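Local coordinates for dihydropyrimidinase (PDB 2FTW), which catalyses the reversible, zinc-dependent hydrolytic ring opening of dihydropyrimidines, the second step of reductive pyrimidine degradation, at residues D80-G85 against D114-W119. Numbering follows the deposited sequence. Where two conformers were deposited one is given.
Sequences DDFDIG and DQWKKW
Phe-82 carries CG roughly opposite its own carbonyl carbon (chi1 -83°), which sends the ring from the first turn of helix 82-91 to helix 109-121, where it meets Trp-116 and Trp-119, two residues one turn apart. Trp-119 holds its CG anti to the carbonyl carbon and beside the backbone N (chi1 -72°), which carries its indole away from the phenylalanine and leaves CB to make the side-chain contact. One flank of the Phe-82 ring therefore rests against the base of Trp-119, with CD2 4.0 Å from Trp-119 CB and equally near that residue's backbone carbonyl carbon. At the far end, Phe-82 CZ comes 4.1 Å from Trp-116 CD1, which sits at the edge of the phenyl ring and near its plane; the two side chains run roughly perpendicular. The side-chain contacts are apolar. On the helix 109-121 side, the tryptophans also pack together, Trp-119 CZ3 lying 3.6 Å above the plane of the Trp-116 indole, toward its rim. Trp-116 is further fixed by its NE1, hydrogen-bonded to Asp-99 of strand 94-101, while Ile-97 and Asp-99 of the same strand touch Phe-82.

The turn that presents Phe-82 is capped by Asp-81, the N-cap residue. Its OD1 accepts from both Asp-83 N (2.9 Å), which approaches from above the carboxylate plane, and Ile-84 N (3.0 Å), nearly in line with the C-O bond. Both bonds are bent, the N-H...O angle at Ile-84 being 137°; OD2 forms a salt bridge with Lys-123.

Phe-82 and Trp-116 pack against strand 94-101, the Trp-116 side chain about 7 Å from that of the zinc ligand His-68. Helix 109-121 links that strand to the parallel strand 127-132 in a beta-alpha-beta crossover, the repeating element of the amidohydrolase (beta-alpha)8 barrel.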
loop_
_atom_site.group_PDB
_atom_site.type_symbol
_atom_site.label_atom_id
_atom_site.label_comp_id
_atom_site.label_asym_id
_atom_site.label_seq_id
_atom_site.Cartn_x
_atom_site.Cartn_y
_atom_site.Cartn_z
ATOM N N ASP A 80 -29.959 16.802 24.351
ATOM C CA ASP A 80 -28.827 17.546 24.883
ATOM C C ASP A 80 -28.819 18.936 24.243
ATOM O O ASP A 80 -28.628 19.060 23.024
ATOM C CB ASP A 80 -27.480 16.838 24.606
ATOM C CG ASP A 80 -27.282 15.525 25.411
ATOM O OD1 ASP A 80 -28.035 15.219 26.355
ATOM O OD2 ASP A 80 -26.334 14.783 25.072
ATOM N N ASP A 81 -29.037 19.970 25.055
ATOM C CA ASP A 81 -29.007 21.355 24.580
ATOM C C ASP A 81 -27.711 22.053 25.010
ATOM O O ASP A 81 -26.805 21.403 25.529
ATOM C CB ASP A 81 -30.254 22.106 25.067
ATOM C CG ASP A 81 -30.199 22.448 26.542
ATOM O OD1 ASP A 81 -29.157 22.197 27.171
ATOM O OD2 ASP A 81 -31.193 22.968 27.074
ATOM N N PHE A 82 -27.631 23.371 24.810
ATOM C CA PHE A 82 -26.395 24.118 25.065
ATOM C C PHE A 82 -26.016 24.268 26.540
ATOM O O PHE A 82 -24.855 24.508 26.866
ATOM C CB PHE A 82 -26.462 25.505 24.411
ATOM C CG PHE A 82 -26.098 25.493 22.959
ATOM C CD1 PHE A 82 -24.810 25.152 22.567
ATOM C CD2 PHE A 82 -27.045 25.779 21.981
ATOM C CE1 PHE A 82 -24.460 25.117 21.209
ATOM C CE2 PHE A 82 -26.709 25.741 20.628
ATOM C CZ PHE A 82 -25.417 25.415 20.243
ATOM N N ASP A 83 -26.990 24.123 27.429
ATOM C CA ASP A 83 -26.724 24.203 28.857
ATOM C C ASP A 83 -26.299 22.830 29.403
ATOM O O ASP A 83 -25.138 22.639 29.812
ATOM C CB ASP A 83 -27.959 24.766 29.562
ATOM C CG ASP A 83 -27.756 24.971 31.056
ATOM O OD1 ASP A 83 -26.681 24.590 31.590
ATOM O OD2 ASP A 83 -28.702 25.511 31.690
ATOM N N ILE A 84 -27.221 21.871 29.396
ATOM C CA ILE A 84 -26.987 20.488 29.841
ATOM C C ILE A 84 -25.808 19.876 29.095
ATOM O O ILE A 84 -25.021 19.100 29.632
ATOM C CB ILE A 84 -28.203 19.575 29.495
ATOM C CG1 ILE A 84 -29.515 20.107 30.091
ATOM C CG2 ILE A 84 -27.957 18.136 29.963
ATOM C CD1 ILE A 84 -30.745 19.723 29.284
ATOM N N GLY A 85 -25.752 20.184 27.794
ATOM C CA GLY A 85 -24.687 19.694 26.932
ATOM C C GLY A 85 -23.302 20.132 27.365
ATOM O O GLY A 85 -22.393 19.315 27.413
ATOM N N ASP A 114 -27.714 33.649 13.382
ATOM C CA ASP A 114 -28.256 34.480 14.460
ATOM C C ASP A 114 -29.057 33.624 15.429
ATOM O O ASP A 114 -28.994 33.820 16.636
ATOM C CB ASP A 114 -29.160 35.600 13.916
ATOM C CG ASP A 114 -28.374 36.785 13.377
ATOM O OD1 ASP A 114 -27.134 36.808 13.504
ATOM O OD2 ASP A 114 -29.006 37.709 12.823
ATOM N N GLN A 115 -29.810 32.669 14.892
ATOM C CA GLN A 115 -30.626 31.814 15.730
ATOM C C GLN A 115 -29.711 30.993 16.635
ATOM O O GLN A 115 -29.920 30.946 17.849
ATOM C CB GLN A 115 -31.532 30.910 14.886
ATOM C CG GLN A 115 -32.477 30.029 15.699
ATOM C CD GLN A 115 -33.459 30.828 16.542
ATOM O OE1 GLN A 115 -34.624 31.055 16.142
ATOM N NE2 GLN A 115 -32.998 31.273 17.717
ATOM N N TRP A 116 -28.686 30.386 16.040
ATOM C CA TRP A 116 -27.783 29.501 16.772
ATOM C C TRP A 116 -27.070 30.214 17.914
ATOM O O TRP A 116 -27.095 29.736 19.048
ATOM C CB TRP A 116 -26.784 28.812 15.829
ATOM C CG TRP A 116 -27.034 27.329 15.702
ATOM C CD1 TRP A 116 -26.399 26.346 16.385
ATOM C CD2 TRP A 116 -28.007 26.685 14.878
ATOM N NE1 TRP A 116 -26.901 25.116 16.036
ATOM C CE2 TRP A 116 -27.892 25.296 15.106
ATOM C CE3 TRP A 116 -28.964 27.143 13.956
ATOM C CZ2 TRP A 116 -28.689 24.360 14.447
ATOM C CZ3 TRP A 116 -29.751 26.218 13.302
ATOM C CH2 TRP A 116 -29.619 24.839 13.558
ATOM N N LYS A 117 -26.486 31.373 17.613
ATOM C CA LYS A 117 -25.746 32.155 18.601
ATOM C C LYS A 117 -26.619 32.626 19.760
ATOM O O LYS A 117 -26.139 32.782 20.872
ATOM C CB LYS A 117 -25.074 33.361 17.933
ATOM C CG LYS A 117 -23.997 33.998 18.779
ATOM C CD LYS A 117 -23.293 35.136 18.070
ATOM C CE LYS A 117 -22.196 35.737 18.935
ATOM N NZ LYS A 117 -22.704 36.162 20.284
ATOM N N LYS A 118 -27.895 32.875 19.490
ATOM C CA LYS A 118 -28.842 33.282 20.527
ATOM C C LYS A 118 -29.137 32.125 21.484
ATOM O O LYS A 118 -29.141 32.316 22.701
ATOM C CB LYS A 118 -30.135 33.781 19.878
ATOM C CG LYS A 118 -31.124 34.437 20.835
ATOM N N TRP A 119 -29.383 30.932 20.933
ATOM C CA TRP A 119 -29.586 29.724 21.745
ATOM C C TRP A 119 -28.409 29.427 22.676
ATOM O O TRP A 119 -28.609 29.059 23.833
ATOM C CB TRP A 119 -29.798 28.499 20.854
ATOM C CG TRP A 119 -31.100 28.443 20.152
ATOM C CD1 TRP A 119 -32.285 28.971 20.569
ATOM C CD2 TRP A 119 -31.368 27.775 18.926
ATOM N NE1 TRP A 119 -33.271 28.697 19.667
ATOM C CE2 TRP A 119 -32.739 27.955 18.645
ATOM C CE3 TRP A 119 -30.586 27.036 18.032
ATOM C CZ2 TRP A 119 -33.342 27.434 17.502
ATOM C CZ3 TRP A 119 -31.192 26.513 16.894
ATOM C CH2 TRP A 119 -32.555 26.722 16.639
#